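Local coordinates for uncharacterized protein (Acinetobacter baumannii, PDB 5D66) that is of unknown function but folds as an ankyrin repeat domain, a scaffold that in other proteins usually serves to bind protein partners, at residues L106-E111 with W136-A142. Residues are numbered along the deposited sequence; the frame is centred on the assembly and turned at random.
Sequences LIPAAE and WTALLEA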
loop_
_atom_site.group_PDB
_atom_site.type_symbol
_atom_site.label_atom_id
_atom_site.label_comp_id
_atom_site.label_asym_id
_atom_site.label_seq_id
_atom_site.Cartn_x
_atom_site.Cartn_y
_atom_site.Cartn_z
ATOM N N LEU A 106 -1.328 0.309 4.065
ATOM C CA LEU A 106 -2.586 0.966 4.337
ATOM C C LEU A 106 -2.481 2.453 4.465
ATOM O O LEU A 106 -3.411 3.181 4.087
ATOM C CB LEU A 106 -3.216 0.366 5.604
ATOM C CG LEU A 106 -4.477 0.926 6.113
ATOM C CD1 LEU A 106 -5.611 0.820 5.021
ATOM C CD2 LEU A 106 -4.932 0.247 7.362
ATOM N N ILE A 107 -1.414 2.949 5.051
ATOM C CA ILE A 107 -1.294 4.389 5.343
ATOM C C ILE A 107 -1.301 5.211 4.031
ATOM O O ILE A 107 -2.129 6.139 3.908
ATOM C CB ILE A 107 -0.136 4.708 6.281
ATOM C CG1 ILE A 107 -0.379 4.027 7.639
ATOM C CG2 ILE A 107 -0.064 6.234 6.450
ATOM C CD1 ILE A 107 0.702 4.231 8.628
ATOM N N PRO A 108 -0.464 4.900 3.025
ATOM C CA PRO A 108 -0.548 5.666 1.769
ATOM C C PRO A 108 -1.843 5.454 1.038
ATOM O O PRO A 108 -2.344 6.366 0.356
ATOM C CB PRO A 108 0.682 5.220 0.990
ATOM C CG PRO A 108 1.023 3.869 1.563
ATOM C CD PRO A 108 0.739 4.049 3.028
ATOM N N ALA A 109 -2.458 4.270 1.125
ATOM C CA ALA A 109 -3.745 4.041 0.483
ATOM C C ALA A 109 -4.779 5.002 1.069
ATOM O O ALA A 109 -5.578 5.617 0.336
ATOM C CB ALA A 109 -4.157 2.616 0.659
ATOM N N ALA A 110 -4.759 5.174 2.396
ATOM C CA ALA A 110 -5.671 6.114 3.032
ATOM C C ALA A 110 -5.343 7.551 2.644
ATOM O O ALA A 110 -6.208 8.339 2.338
ATOM C CB ALA A 110 -5.626 5.886 4.544
ATOM N N GLU A 111 -4.050 7.911 2.712
ATOM C CA GLU A 111 -3.566 9.210 2.311
ATOM C C GLU A 111 -4.089 9.642 0.950
ATOM O O GLU A 111 -4.504 10.785 0.735
ATOM C CB GLU A 111 -2.039 9.161 2.269
ATOM C CG GLU A 111 -1.348 10.406 1.812
ATOM C CD GLU A 111 0.175 10.187 1.614
ATOM O OE1 GLU A 111 0.664 9.044 1.593
ATOM O OE2 GLU A 111 0.849 11.196 1.319
ATOM N N TRP A 136 2.176 9.493 12.051
ATOM C CA TRP A 136 0.820 9.465 11.553
ATOM C C TRP A 136 0.358 8.014 11.395
ATOM O O TRP A 136 1.094 7.144 10.947
ATOM C CB TRP A 136 0.617 10.227 10.253
ATOM C CG TRP A 136 0.836 11.679 10.314
ATOM C CD1 TRP A 136 0.642 12.473 11.403
ATOM C CD2 TRP A 136 1.244 12.556 9.269
ATOM N NE1 TRP A 136 0.892 13.779 11.105
ATOM C CE2 TRP A 136 1.270 13.861 9.795
ATOM C CE3 TRP A 136 1.732 12.360 7.946
ATOM C CZ2 TRP A 136 1.683 14.976 9.038
ATOM C CZ3 TRP A 136 2.088 13.467 7.180
ATOM C CH2 TRP A 136 2.041 14.773 7.729
ATOM N N THR A 137 -0.908 7.801 11.716
ATOM C CA THR A 137 -1.651 6.600 11.411
ATOM C C THR A 137 -2.385 6.793 10.064
ATOM O O THR A 137 -2.481 7.932 9.541
ATOM C CB THR A 137 -2.677 6.353 12.510
ATOM O OG1 THR A 137 -3.488 7.547 12.531
ATOM C CG2 THR A 137 -2.122 6.089 13.846
ATOM N N ALA A 138 -3.016 5.752 9.574
ATOM C CA ALA A 138 -3.894 5.863 8.420
ATOM C C ALA A 138 -5.009 6.904 8.682
ATOM O O ALA A 138 -5.300 7.664 7.810
ATOM C CB ALA A 138 -4.456 4.515 8.070
ATOM N N LEU A 139 -5.619 6.832 9.870
ATOM C CA LEU A 139 -6.656 7.759 10.247
ATOM C C LEU A 139 -6.156 9.215 10.190
ATOM O O LEU A 139 -6.829 10.091 9.613
ATOM C CB LEU A 139 -7.206 7.415 11.621
ATOM C CG LEU A 139 -8.341 8.279 12.159
ATOM C CD1 LEU A 139 -9.550 8.244 11.298
ATOM C CD2 LEU A 139 -8.668 7.854 13.560
ATOM N N LEU A 140 -5.029 9.483 10.799
ATOM C CA LEU A 140 -4.480 10.838 10.798
ATOM C C LEU A 140 -4.215 11.305 9.394
ATOM O O LEU A 140 -4.546 12.451 9.035
ATOM C CB LEU A 140 -3.261 10.951 11.685
ATOM C CG LEU A 140 -3.547 10.954 13.175
ATOM C CD1 LEU A 140 -2.324 10.610 13.990
ATOM C CD2 LEU A 140 -4.061 12.311 13.627
ATOM N N GLU A 141 -3.565 10.483 8.572
ATOM C CA GLU A 141 -3.319 10.926 7.185
ATOM C C GLU A 141 -4.594 11.156 6.404
ATOM O O GLU A 141 -4.650 12.097 5.614
ATOM C CB GLU A 141 -2.398 9.957 6.454
ATOM C CG GLU A 141 -0.985 9.941 7.022
ATOM C CD GLU A 141 0.124 9.627 6.015
ATOM O OE1 GLU A 141 -0.115 9.619 4.852
ATOM O OE2 GLU A 141 1.272 9.429 6.436
ATOM N N ALA A 142 -5.595 10.308 6.571
ATOM C CA ALA A 142 -6.829 10.524 5.834
ATOM C C ALA A 142 -7.463 11.873 6.163
ATOM O O ALA A 142 -8.063 12.522 5.299
ATOM C CB ALA A 142 -7.797 9.416 6.141
#
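With chi1 of -63° Ile-107 sets CG1 beside its backbone N and CG2 beside its carbonyl carbon, and the two branches meet different parts of 136-142. CG1 lies 3.7 Å from the backbone N of Ala-138, and CD1, on an extended chain, reaches Trp-136 O. CG2 abuts the carboxylate of Glu-141, 3.4 Å from its CD, the two side chains crossing at about a right angle. Beside this, alanines permit close packing: Ala-110 CB sits 4.0 Å from Ala-138 CB, which also touches Leu-106 CG at 4.1 Å. Such small groups suit the 8.0 Å approach of the short segments' axes, which run 21° from parallel, in keeping with the side-by-side helix stacking of an ankyrin repeat domain. Thr-137 N-caps helix 138-144, its OG1 accepting from Leu-140 N in a nearly straight bond. Helix 150-162 backs the alanine seam through Ile-155 and Leu-159. At the margin Glu-141 OE1 comes 3.4 Å from Glu-111 OE1, two acceptors with carboxylate planes 85° apart, while Glu-141 OE2 is hydrogen-bonded by Asn-132 ND2. Van der Waals contact, much of it apolar, carries the interface; the paired carboxylates may raise each other's proton affinity, partly offset at Glu-141 by Asn-132.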